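PDB 5V0T: alpha,alpha-trehalose-phosphate synthase (UDP-forming), which belongs to glycosyltransferase family 20 and has the two-domain GT-B architecture, modelled here with 6-O-phosphono-alpha-D-glucopyranose and uridine-5'-diphosphate bound. Local coordinates for residues H142-A147 with R180-A185; D216-G221 with T231-A236; L294-T299 with G337-L342. One frame throughout, in Å; residues are numbered along the deposited sequence.

Interaction 1 (H142-A147 with R180-A185); sequences HLIPFA and RELVEA
In the N-terminal half of this GT-B enzyme, the turn that leads into helix 146-152 packs against helix 179-186, with Ile144, Pro145, Leu182 and Ala185 making the touch. Ile144 supplies most of the turn's side. Its CG2 methyl lies opposite the backbone N (chi1 -72° for the CG1 branch), which brings it over the helix backbone, 3.4 Å from Leu182 O. The same methyl stands 3.9 Å from Leu182 CD2, and the two side chains cross at about a right angle, each offering a branch rather than its length. Ala185 makes the second touch: its CB lies 4.0 Å from Pro145 CA and 4.2 Å from Ile144 CG2, so the methyl packs against the backbone of Pro145. The residues from Leu143 to Phe146 form a type I beta turn, closed by Phe146 N to Leu143 O at 3.0 Å, and Pro145 takes the N-cap position of the helix that follows. One water joins the two backbones within this buried contact. It donates to Ile144 O and to Ala185 O, at 2.7 Å each, and so satisfies two carbonyls that no direct bond across the contact reaches. Beyond the pair, Leu182 also rests on Leu94 of helix 79-98, while Pro145 packs on Tyr115 and Trp116 of helix 109-126. His142, just before the turn, touches the bound 6-O-phosphono-alpha-D-glucopyranose.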
ATOM      1  N   HIS A 142      -2.768 -10.536  -6.310  1.00 18.42           N
ATOM      2  CA  HIS A 142      -3.530 -11.006  -7.468  1.00 20.13           C
ATOM      3  C   HIS A 142      -2.803 -12.112  -8.206  1.00 18.60           C
ATOM      4  O   HIS A 142      -3.434 -12.918  -8.906  1.00 16.92           O
ATOM      5  CB  HIS A 142      -3.783  -9.861  -8.455  1.00 18.32           C
ATOM      6  CG  HIS A 142      -4.176  -8.576  -7.810  1.00 16.46           C
ATOM      7  ND1 HIS A 142      -3.265  -7.743  -7.191  1.00 19.07           N
ATOM      8  CD2 HIS A 142      -5.381  -7.967  -7.702  1.00 16.79           C
ATOM      9  CE1 HIS A 142      -3.898  -6.689  -6.707  1.00 14.05           C
ATOM     10  NE2 HIS A 142      -5.180  -6.797  -7.009  1.00 18.29           N
ATOM     11  N   LEU A 143      -1.483 -12.156  -8.087  1.00 15.58           N
ATOM     12  CA  LEU A 143      -0.644 -12.909  -9.017  1.00 15.94           C
ATOM     13  C   LEU A 143       0.178 -13.988  -8.310  1.00 19.12           C
ATOM     14  O   LEU A 143       1.220 -14.415  -8.811  1.00 18.91           O
ATOM     15  CB  LEU A 143       0.245 -11.938  -9.808  1.00 16.72           C
ATOM     16  CG  LEU A 143      -0.568 -10.950 -10.658  1.00 19.24           C
ATOM     17  CD1 LEU A 143       0.321  -9.864 -11.221  1.00 22.68           C
ATOM     18  CD2 LEU A 143      -1.282 -11.689 -11.789  1.00 21.76           C
ATOM     19  N   ILE A 144      -0.303 -14.459  -7.159  1.00 19.72           N
ATOM     20  CA  ILE A 144       0.350 -15.558  -6.431  1.00 16.62           C
ATOM     21  C   ILE A 144       0.578 -16.792  -7.313  1.00 16.95           C
ATOM     22  O   ILE A 144       1.660 -17.391  -7.216  1.00 19.53           O
ATOM     23  CB  ILE A 144      -0.449 -15.906  -5.168  1.00 18.51           C
ATOM     24  CG1 ILE A 144      -0.277 -14.786  -4.124  1.00 19.79           C
ATOM     25  CG2 ILE A 144      -0.033 -17.290  -4.586  1.00 17.71           C
ATOM     26  CD1 ILE A 144      -1.283 -14.858  -2.940  1.00 15.36           C
ATOM     27  N   PRO A 145      -0.350 -17.213  -8.183  1.00 20.82           N
ATOM     28  CA  PRO A 145      -0.103 -18.400  -9.024  1.00 19.67           C
ATOM     29  C   PRO A 145       0.774 -18.168 -10.248  1.00 20.64           C
ATOM     30  O   PRO A 145       0.925 -19.097 -11.041  1.00 21.12           O
ATOM     31  CB  PRO A 145      -1.518 -18.814  -9.479  1.00 18.63           C
ATOM     32  CG  PRO A 145      -2.473 -18.068  -8.558  1.00 18.78           C
ATOM     33  CD  PRO A 145      -1.756 -16.782  -8.273  1.00 16.07           C
ATOM     34  N   PHE A 146       1.362 -16.977 -10.421  1.00 19.61           N
ATOM     35  CA  PHE A 146       1.938 -16.597 -11.709  1.00 19.25           C
ATOM     36  C   PHE A 146       3.204 -17.378 -12.039  1.00 19.54           C
ATOM     37  O   PHE A 146       3.408 -17.759 -13.194  1.00 22.56           O
ATOM     38  CB  PHE A 146       2.233 -15.094 -11.732  1.00 17.91           C
ATOM     39  CG  PHE A 146       2.270 -14.509 -13.117  1.00 19.94           C
ATOM     40  CD1 PHE A 146       1.095 -14.218 -13.793  1.00 22.44           C
ATOM     41  CD2 PHE A 146       3.479 -14.246 -13.746  1.00 24.12           C
ATOM     42  CE1 PHE A 146       1.125 -13.678 -15.079  1.00 24.08           C
ATOM     43  CE2 PHE A 146       3.514 -13.705 -15.037  1.00 28.34           C
ATOM     44  CZ  PHE A 146       2.332 -13.426 -15.700  1.00 22.71           C
ATOM     45  N   ALA A 147       4.095 -17.591 -11.063  1.00 21.26           N
ATOM     46  CA  ALA A 147       5.310 -18.352 -11.363  1.00 23.94           C
ATOM     47  C   ALA A 147       4.964 -19.775 -11.766  1.00 26.19           C
ATOM     48  O   ALA A 147       5.528 -20.317 -12.727  1.00 24.00           O
ATOM     49  CB  ALA A 147       6.257 -18.369 -10.167  1.00 23.17           C
ATOM     50  N   ARG A 180      -3.506 -23.787   1.206  0.55 21.37           N
ATOM     51  CA  ARG A 180      -2.396 -24.675   0.873  0.55 24.80           C
ATOM     52  C   ARG A 180      -2.000 -24.550  -0.593  0.55 24.75           C
ATOM     53  O   ARG A 180      -0.808 -24.548  -0.919  0.55 21.40           O
ATOM     54  CB  ARG A 180      -2.753 -26.124   1.209  0.55 27.30           C
ATOM     55  CG  ARG A 180      -1.642 -27.125   0.878  0.55 29.19           C
ATOM     56  CD  ARG A 180      -2.005 -28.538   1.323  0.55 36.46           C
ATOM     57  NE  ARG A 180      -0.970 -29.510   0.976  0.55 41.55           N
ATOM     58  CZ  ARG A 180       0.030 -29.867   1.780  0.55 44.01           C
ATOM     59  NH1 ARG A 180       0.920 -30.763   1.369  0.55 46.66           N
ATOM     60  NH2 ARG A 180       0.144 -29.332   2.992  0.55 37.20           N
ATOM     61  N   GLU A 181      -2.986 -24.443  -1.489  1.00 24.62           N
ATOM     62  CA  GLU A 181      -2.686 -24.269  -2.910  1.00 22.46           C
ATOM     63  C   GLU A 181      -2.001 -22.930  -3.161  1.00 24.86           C
ATOM     64  O   GLU A 181      -1.111 -22.827  -4.016  1.00 20.94           O
ATOM     65  CB  GLU A 181      -3.971 -24.377  -3.741  1.00 23.87           C
ATOM     66  CG  GLU A 181      -4.577 -25.772  -3.830  1.00 33.03           C
ATOM     67  CD  GLU A 181      -5.192 -26.279  -2.514  1.00 48.49           C
ATOM     68  OE1 GLU A 181      -5.575 -25.465  -1.634  1.00 38.41           O
ATOM     69  OE2 GLU A 181      -5.283 -27.519  -2.360  1.00 50.26           O
ATOM     70  N   LEU A 182      -2.413 -21.892  -2.433  1.00 19.61           N
ATOM     71  CA  LEU A 182      -1.774 -20.586  -2.569  1.00 23.86           C
ATOM     72  C   LEU A 182      -0.317 -20.643  -2.134  1.00 23.09           C
ATOM     73  O   LEU A 182       0.573 -20.147  -2.835  1.00 19.94           O
ATOM     74  CB  LEU A 182      -2.534 -19.535  -1.751  1.00 23.37           C
ATOM     75  CG  LEU A 182      -3.883 -19.079  -2.303  1.00 23.10           C
ATOM     76  CD1 LEU A 182      -4.645 -18.274  -1.257  1.00 23.46           C
ATOM     77  CD2 LEU A 182      -3.653 -18.251  -3.557  1.00 24.22           C
ATOM     78  N   VAL A 183      -0.049 -21.230  -0.966  1.00 20.80           N
ATOM     79  CA  VAL A 183       1.330 -21.230  -0.486  1.00 20.60           C
ATOM     80  C   VAL A 183       2.198 -22.136  -1.347  1.00 22.40           C
ATOM     81  O   VAL A 183       3.364 -21.830  -1.611  1.00 23.84           O
ATOM     82  CB  VAL A 183       1.395 -21.619   1.002  1.00 19.17           C
ATOM     83  CG1 VAL A 183       2.851 -21.712   1.456  1.00 21.67           C
ATOM     84  CG2 VAL A 183       0.640 -20.585   1.857  1.00 17.87           C
ATOM     85  N   GLU A 184       1.656 -23.263  -1.804  1.00 22.61           N
ATOM     86  CA  GLU A 184       2.438 -24.100  -2.708  1.00 19.03           C
ATOM     87  C   GLU A 184       2.789 -23.343  -3.983  1.00 21.95           C
ATOM     88  O   GLU A 184       3.931 -23.400  -4.456  1.00 23.70           O
ATOM     89  CB  GLU A 184       1.678 -25.389  -3.032  1.00 19.01           C
ATOM     90  CG  GLU A 184       2.424 -26.266  -4.019  1.00 24.53           C
ATOM     91  CD  GLU A 184       1.772 -27.623  -4.218  1.00 35.47           C
ATOM     92  OE1 GLU A 184       2.476 -28.551  -4.661  1.00 41.44           O
ATOM     93  OE2 GLU A 184       0.565 -27.753  -3.934  1.00 42.56           O
ATOM     94  N   ALA A 185       1.828 -22.597  -4.534  1.00 22.41           N
ATOM     95  CA  ALA A 185       2.099 -21.781  -5.715  1.00 25.56           C
ATOM     96  C   ALA A 185       3.196 -20.752  -5.444  1.00 26.21           C
ATOM     97  O   ALA A 185       4.054 -20.509  -6.304  1.00 19.24           O
ATOM     98  CB  ALA A 185       0.814 -21.085  -6.176  1.00 24.00           C
TER
HETATM   99  O   HOH W   1       3.231 -19.201  -8.557  1.00 18.37           O

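Interaction 2 (D216-G221 with T231-A236); sequences DPSASG and TLRAAA
Arg233 reaches from its strand to the loop at Ser218 and Ser220, and a single nitrogen, NH2, makes the closest approaches. Ser218 OG lies 3.2 Å from Arg233 NH2, oblique to the guanidinium plane. Ser220 comes in differently: its CB sits at the edge of the guanidinium, near the plane, 3.5 Å from Arg233 NH2, so that a carbon and not the hydroxyl is the nearer part. The arginine gets there by folding. Its chain bends at both chi2 (-71°) and chi3 (-70°), which turns the end toward the loop. Ser218 is held from its own side by an ST motif, in which OG accepts from Gly221 N at 3.1 Å with an N-H...O angle of 148°; the same hydroxyl is hydrogen-bonded to Pro222 O. Arg233 NH2 makes a weak hydrogen bond to that carbonyl as well. Further out, the loop joins strands 214-216 and 223-227 of a beta hairpin, and strand 223-227 runs antiparallel to strand 230-236, which carries Arg233. The other edge of strand 230-236 pairs in parallel with strand 191-194, and the Arg233 side chain also touches Leu191 and Thr224. Ser220 is poorly ordered and Arg233 was modelled in two conformers, so this surface contact is probably mobile, and the arginine nitrogen approaches a Ser218 hydroxyl already engaged by Gly221 N and Pro222 O.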
ATOM      1  N   ASP A 216      15.306 -21.973   6.852  1.00 32.41           N
ATOM      2  CA  ASP A 216      16.631 -21.943   7.446  1.00 32.67           C
ATOM      3  C   ASP A 216      17.330 -20.624   7.154  1.00 38.01           C
ATOM      4  O   ASP A 216      17.287 -20.147   6.016  1.00 32.91           O
ATOM      5  CB  ASP A 216      17.502 -23.078   6.907  1.00 37.33           C
ATOM      6  CG  ASP A 216      16.934 -24.439   7.212  1.00 49.20           C
ATOM      7  OD1 ASP A 216      16.691 -24.725   8.403  1.00 53.60           O
ATOM      8  OD2 ASP A 216      16.726 -25.214   6.256  1.00 51.06           O
ATOM      9  N   PRO A 217      18.014 -20.038   8.134  1.00 41.04           N
ATOM     10  CA  PRO A 217      18.797 -18.826   7.865  1.00 42.28           C
ATOM     11  C   PRO A 217      19.955 -19.121   6.919  1.00 48.37           C
ATOM     12  O   PRO A 217      20.311 -20.271   6.649  1.00 45.66           O
ATOM     13  CB  PRO A 217      19.291 -18.409   9.253  1.00 42.37           C
ATOM     14  CG  PRO A 217      19.355 -19.697  10.015  1.00 42.50           C
ATOM     15  CD  PRO A 217      18.182 -20.507   9.520  1.00 43.15           C
ATOM     16  N   SER A 218      20.540 -18.046   6.396  1.00 55.56           N
ATOM     17  CA  SER A 218      21.686 -18.146   5.503  1.00 63.49           C
ATOM     18  C   SER A 218      22.638 -16.988   5.768  1.00 65.45           C
ATOM     19  O   SER A 218      22.245 -15.930   6.268  1.00 63.81           O
ATOM     20  CB  SER A 218      21.270 -18.132   4.023  1.00 66.77           C
ATOM     21  OG  SER A 218      21.091 -16.796   3.552  1.00 63.53           O
ATOM     22  N   ALA A 219      23.906 -17.202   5.410  1.00 69.63           N
ATOM     23  CA  ALA A 219      24.888 -16.131   5.512  1.00 68.05           C
ATOM     24  C   ALA A 219      24.679 -15.074   4.432  1.00 65.98           C
ATOM     25  O   ALA A 219      25.049 -13.911   4.622  1.00 61.77           O
ATOM     26  CB  ALA A 219      26.302 -16.708   5.436  1.00 64.79           C
ATOM     27  N   SER A 220      24.078 -15.455   3.301  1.00 72.26           N
ATOM     28  CA  SER A 220      23.828 -14.490   2.236  1.00 74.60           C
ATOM     29  C   SER A 220      22.826 -13.428   2.676  1.00 70.59           C
ATOM     30  O   SER A 220      22.946 -12.256   2.302  1.00 73.38           O
ATOM     31  CB  SER A 220      23.330 -15.213   0.984  1.00 77.57           C
ATOM     32  OG  SER A 220      23.249 -14.330  -0.120  1.00 77.59           O
ATOM     33  N   GLY A 221      21.838 -13.815   3.480  1.00 65.55           N
ATOM     34  CA  GLY A 221      20.796 -12.906   3.889  1.00 56.92           C
ATOM     35  C   GLY A 221      19.421 -13.546   3.876  1.00 48.87           C
ATOM     36  O   GLY A 221      18.783 -13.714   4.923  1.00 43.78           O
ATOM     37  N   THR A 231      12.614 -25.926  -3.431  1.00 30.28           N
ATOM     38  CA  THR A 231      13.598 -25.140  -2.697  1.00 28.74           C
ATOM     39  C   THR A 231      13.594 -23.720  -3.246  1.00 35.02           C
ATOM     40  O   THR A 231      13.654 -23.525  -4.464  1.00 30.32           O
ATOM     41  CB  THR A 231      15.007 -25.738  -2.831  1.00 33.45           C
ATOM     42  OG1 THR A 231      15.020 -27.066  -2.298  1.00 37.38           O
ATOM     43  CG2 THR A 231      16.015 -24.893  -2.078  1.00 39.88           C
ATOM     44  N   LEU A 232      13.538 -22.732  -2.356  1.00 29.34           N
ATOM     45  CA  LEU A 232      13.511 -21.340  -2.785  1.00 29.95           C
ATOM     46  C   LEU A 232      14.055 -20.475  -1.654  1.00 30.16           C
ATOM     47  O   LEU A 232      14.519 -20.975  -0.624  1.00 28.74           O
ATOM     48  CB  LEU A 232      12.097 -20.914  -3.196  1.00 25.00           C
ATOM     49  CG  LEU A 232      11.028 -20.821  -2.113  1.00 31.86           C
ATOM     50  CD1 LEU A 232      10.013 -19.767  -2.541  1.00 27.36           C
ATOM     51  CD2 LEU A 232      10.357 -22.186  -1.880  1.00 21.30           C
ATOM     52  N   ARG A 233      14.014 -19.161  -1.860  1.00 25.63           N
ATOM     53  CA  ARG A 233      14.551 -18.190  -0.919  0.52 22.99           C
ATOM     54  C   ARG A 233      13.472 -17.181  -0.553  1.00 21.10           C
ATOM     55  O   ARG A 233      12.568 -16.910  -1.347  1.00 25.87           O
ATOM     56  CB  ARG A 233      15.766 -17.450  -1.505  0.52 27.09           C
ATOM     57  CG  ARG A 233      16.890 -18.359  -2.019  0.52 29.45           C
ATOM     58  CD  ARG A 233      17.634 -19.060  -0.887  0.52 29.31           C
ATOM     59  NE  ARG A 233      18.459 -18.149  -0.094  0.52 30.18           N
ATOM     60  CZ  ARG A 233      19.748 -17.907  -0.320  0.52 36.39           C
ATOM     61  NH1 ARG A 233      20.372 -18.499  -1.327  0.52 37.46           N
ATOM     62  NH2 ARG A 233      20.416 -17.069   0.460  0.52 38.84           N
ATOM     63  N   ALA A 234      13.585 -16.604   0.647  1.00 20.86           N
ATOM     64  CA  ALA A 234      12.590 -15.639   1.101  1.00 19.71           C
ATOM     65  C   ALA A 234      13.218 -14.631   2.058  1.00 23.11           C
ATOM     66  O   ALA A 234      14.032 -15.001   2.905  1.00 22.79           O
ATOM     67  CB  ALA A 234      11.417 -16.359   1.781  1.00 19.68           C
ATOM     68  N   ALA A 235      12.827 -13.360   1.927  1.00 21.90           N
ATOM     69  CA  ALA A 235      13.394 -12.306   2.762  1.00 27.57           C
ATOM     70  C   ALA A 235      12.419 -11.135   2.825  1.00 24.42           C
ATOM     71  O   ALA A 235      11.387 -11.121   2.150  1.00 20.98           O
ATOM     72  CB  ALA A 235      14.760 -11.845   2.241  1.00 20.52           C
ATOM     73  N   ALA A 236      12.765 -10.149   3.652  1.00 19.97           N
ATOM     74  CA  ALA A 236      11.989  -8.923   3.795  1.00 21.46           C
ATOM     75  C   ALA A 236      12.700  -7.774   3.090  1.00 24.12           C
ATOM     76  O   ALA A 236      13.920  -7.627   3.209  1.00 23.05           O
ATOM     77  CB  ALA A 236      11.772  -8.577   5.277  1.00 18.91           C
TER

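Interaction 3 (L294-T299 with G337-L342); sequences LLEHST and GRFAEL
Leu295 and Glu296, near the end of helix 284-297, meet Phe339 and Arg338 at the end of helix 319-339. Leu295 comes first and points at the aromatic ring. Its CB sits over one face of Phe339, 3.8 Å from the ring centroid and only 9° off the ring normal, a well-centred CH-pi contact. The CD1 branch lies by the ring's root, 4.0 Å from Phe339 CB, so the leucine spans the face from the middle to the stem. On the backbone side, Leu295 O lies 3.8 Å from Phe339 CE1; this carbonyl is hydrogen-bonded to Arg302 NE, and Arg302 also touches the phenylalanine. Both helices flank the parallel sheet of the C-terminal half of the GT-B fold, a Rossmann-like layer: the first leads into strand 305-310 and the second into strand 347-350, its neighbour in the sheet. Leu295 also packs on Trp344 and Pro346, which lie in the loop leading to the latter strand. Glu296 is next along; its extended chain crosses the phenylalanine side chain at about a right angle, with CG at the ring edge, 3.7 Å from Phe339 CZ. Its carboxylate then meets the arginine. Arg338 NH1 donates to Glu296 OE2 at 2.7 Å in a nearly straight salt bridge (171°), using the anti lone pair of that oxygen. The acceptor lies almost in the guanidinium plane, although the carboxylate itself is turned 66° from it. CE2 of Phe339 lies over one guanidinium face, offset toward the rim. Arg338 NH1 has a second acidic partner in Glu292, one helical turn before Glu296, so two carboxylates share the same nitrogen.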
ATOM      1  N   LEU A 294     -10.849  13.846  20.766  1.00 17.28           N
ATOM      2  CA  LEU A 294     -10.007  15.022  21.015  1.00 20.04           C
ATOM      3  C   LEU A 294     -10.857  16.257  21.304  1.00 25.54           C
ATOM      4  O   LEU A 294     -10.625  16.977  22.285  1.00 22.18           O
ATOM      5  CB  LEU A 294      -9.089  15.273  19.815  1.00 20.23           C
ATOM      6  CG  LEU A 294      -8.256  16.567  19.869  1.00 25.89           C
ATOM      7  CD1 LEU A 294      -7.207  16.479  20.985  1.00 31.18           C
ATOM      8  CD2 LEU A 294      -7.605  16.893  18.518  1.00 22.33           C
ATOM      9  N   LEU A 295     -11.861  16.510  20.457  1.00 20.97           N
ATOM     10  CA  LEU A 295     -12.713  17.677  20.633  1.00 19.16           C
ATOM     11  C   LEU A 295     -13.551  17.582  21.905  1.00 24.13           C
ATOM     12  O   LEU A 295     -13.785  18.601  22.570  1.00 24.20           O
ATOM     13  CB  LEU A 295     -13.599  17.857  19.396  1.00 18.76           C
ATOM     14  CG  LEU A 295     -12.856  18.086  18.070  1.00 19.59           C
ATOM     15  CD1 LEU A 295     -13.823  18.284  16.897  1.00 16.24           C
ATOM     16  CD2 LEU A 295     -11.880  19.281  18.174  1.00 18.00           C
ATOM     17  N   GLU A 296     -14.020  16.376  22.261  1.00 16.43           N
ATOM     18  CA  GLU A 296     -14.807  16.209  23.484  1.00 22.70           C
ATOM     19  C   GLU A 296     -14.025  16.630  24.720  1.00 25.02           C
ATOM     20  O   GLU A 296     -14.574  17.271  25.626  1.00 28.87           O
ATOM     21  CB  GLU A 296     -15.252  14.749  23.642  1.00 24.53           C
ATOM     22  CG  GLU A 296     -16.318  14.287  22.653  1.00 25.13           C
ATOM     23  CD  GLU A 296     -16.594  12.796  22.772  1.00 33.06           C
ATOM     24  OE1 GLU A 296     -15.827  12.100  23.482  1.00 30.39           O
ATOM     25  OE2 GLU A 296     -17.583  12.326  22.169  1.00 28.37           O
ATOM     26  N   HIS A 297     -12.742  16.268  24.780  1.00 24.60           N
ATOM     27  CA  HIS A 297     -11.947  16.446  25.989  1.00 37.12           C
ATOM     28  C   HIS A 297     -11.127  17.727  26.004  1.00 36.47           C
ATOM     29  O   HIS A 297     -10.675  18.136  27.074  1.00 42.08           O
ATOM     30  CB  HIS A 297     -10.996  15.253  26.181  1.00 41.55           C
ATOM     31  CG  HIS A 297     -11.696  13.965  26.495  1.00 53.55           C
ATOM     32  ND1 HIS A 297     -13.032  13.909  26.830  1.00 57.92           N
ATOM     33  CD2 HIS A 297     -11.246  12.687  26.530  1.00 55.49           C
ATOM     34  CE1 HIS A 297     -13.377  12.653  27.051  1.00 57.06           C
ATOM     35  NE2 HIS A 297     -12.311  11.893  26.880  1.00 57.66           N
ATOM     36  N   SER A 298     -10.908  18.366  24.864  1.00 30.46           N
ATOM     37  CA  SER A 298     -10.065  19.558  24.825  1.00 32.28           C
ATOM     38  C   SER A 298     -10.889  20.696  24.237  1.00 27.61           C
ATOM     39  O   SER A 298     -10.967  20.843  23.018  1.00 30.17           O
ATOM     40  CB  SER A 298      -8.807  19.296  24.025  1.00 39.72           C
ATOM     41  OG  SER A 298      -8.042  20.479  23.913  1.00 55.06           O
ATOM     42  N   THR A 299     -11.527  21.491  25.102  1.00 27.08           N
ATOM     43  CA  THR A 299     -12.300  22.610  24.583  0.56 33.98           C
ATOM     44  C   THR A 299     -11.400  23.629  23.896  1.00 35.49           C
ATOM     45  O   THR A 299     -11.832  24.281  22.937  1.00 32.75           O
ATOM     46  CB  THR A 299     -13.124  23.268  25.691  0.56 34.17           C
ATOM     47  OG1 THR A 299     -12.255  23.904  26.643  0.56 35.50           O
ATOM     48  CG2 THR A 299     -13.985  22.229  26.394  0.56 32.56           C
ATOM     49  N   GLY A 337     -21.766  17.745  13.023  1.00 14.32           N
ATOM     50  CA  GLY A 337     -22.979  18.277  13.631  1.00 15.18           C
ATOM     51  C   GLY A 337     -22.800  18.628  15.097  1.00 15.69           C
ATOM     52  O   GLY A 337     -23.375  19.602  15.589  1.00 17.25           O
ATOM     53  N   ARG A 338     -22.009  17.836  15.817  1.00 17.39           N
ATOM     54  CA  ARG A 338     -21.856  18.067  17.251  1.00 17.41           C
ATOM     55  C   ARG A 338     -20.970  19.272  17.548  1.00 16.18           C
ATOM     56  O   ARG A 338     -21.194  19.966  18.541  1.00 20.86           O
ATOM     57  CB  ARG A 338     -21.254  16.836  17.941  1.00 20.57           C
ATOM     58  CG  ARG A 338     -22.123  15.586  17.997  1.00 23.47           C
ATOM     59  CD  ARG A 338     -21.361  14.500  18.754  1.00 22.11           C
ATOM     60  NE  ARG A 338     -21.248  14.855  20.170  1.00 25.06           N
ATOM     61  CZ  ARG A 338     -20.329  14.376  21.006  1.00 27.14           C
ATOM     62  NH1 ARG A 338     -19.419  13.506  20.583  1.00 20.34           N
ATOM     63  NH2 ARG A 338     -20.334  14.772  22.278  1.00 21.94           N
ATOM     64  N   PHE A 339     -19.951  19.517  16.742  1.00 17.77           N
ATOM     65  CA  PHE A 339     -18.923  20.480  17.111  1.00 21.74           C
ATOM     66  C   PHE A 339     -18.810  21.689  16.194  1.00 19.79           C
ATOM     67  O   PHE A 339     -18.143  22.659  16.568  1.00 19.27           O
ATOM     68  CB  PHE A 339     -17.562  19.772  17.201  1.00 18.03           C
ATOM     69  CG  PHE A 339     -17.461  18.845  18.382  1.00 20.71           C
ATOM     70  CD1 PHE A 339     -17.213  19.353  19.650  1.00 22.76           C
ATOM     71  CD2 PHE A 339     -17.657  17.486  18.232  1.00 14.93           C
ATOM     72  CE1 PHE A 339     -17.140  18.521  20.745  1.00 26.84           C
ATOM     73  CE2 PHE A 339     -17.586  16.633  19.342  1.00 19.76           C
ATOM     74  CZ  PHE A 339     -17.318  17.156  20.590  1.00 20.82           C
ATOM     75  N   ALA A 340     -19.443  21.674  15.023  1.00 18.42           N
ATOM     76  CA  ALA A 340     -19.331  22.797  14.096  1.00 16.93           C
ATOM     77  C   ALA A 340     -19.847  24.103  14.693  1.00 20.16           C
ATOM     78  O   ALA A 340     -20.691  24.127  15.593  1.00 19.60           O
ATOM     79  CB  ALA A 340     -20.092  22.498  12.801  1.00 18.76           C
ATOM     80  N   GLU A 341     -19.308  25.208  14.179  1.00 18.11           N
ATOM     81  CA  GLU A 341     -19.798  26.546  14.437  1.00 24.25           C
ATOM     82  C   GLU A 341     -20.059  27.185  13.082  1.00 24.17           C
ATOM     83  O   GLU A 341     -19.707  26.624  12.044  1.00 22.31           O
ATOM     84  CB  GLU A 341     -18.795  27.362  15.274  1.00 23.37           C
ATOM     85  CG  GLU A 341     -18.389  26.658  16.576  1.00 23.44           C
ATOM     86  CD  GLU A 341     -19.458  26.746  17.661  1.00 29.82           C
ATOM     87  OE1 GLU A 341     -19.250  26.178  18.755  1.00 27.54           O
ATOM     88  OE2 GLU A 341     -20.510  27.389  17.429  1.00 25.26           O
ATOM     89  N   LEU A 342     -20.702  28.357  13.088  1.00 22.37           N
ATOM     90  CA  LEU A 342     -21.013  29.034  11.830  1.00 19.94           C
ATOM     91  C   LEU A 342     -19.780  29.247  10.964  1.00 28.70           C
ATOM     92  O   LEU A 342     -19.903  29.336   9.740  1.00 36.31           O
ATOM     93  CB  LEU A 342     -21.665  30.391  12.096  1.00 20.90           C
ATOM     94  CG  LEU A 342     -23.015  30.388  12.809  1.00 27.85           C
ATOM     95  CD1 LEU A 342     -23.457  31.794  13.055  1.00 27.37           C
ATOM     96  CD2 LEU A 342     -24.058  29.636  11.967  1.00 27.39           C
TER

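How the interactions relate
Along the chain the three interactions follow in series, each closing before the next opens. Interactions 1 and 2 lie on the same side of the chain's centre, about 19 Å apart between centres and about 7 Å at the nearest atoms, without touching. Both belong to the N-terminal half: helix 179-186 of interaction 1 runs into strand 191-194, which pairs with strand 230-236 of interaction 2 in the mixed sheet. Interaction 3 sits on the opposite side, about 49 Å and 53 Å from their centres, beside the separate parallel sheet. Together they sample both halves of the GT-B fold, from beside the 6-O-phosphono-alpha-D-glucopyranose pocket at 142-147 to a surface loop in interaction 2 and a partly buried helix-end contact in interaction 3.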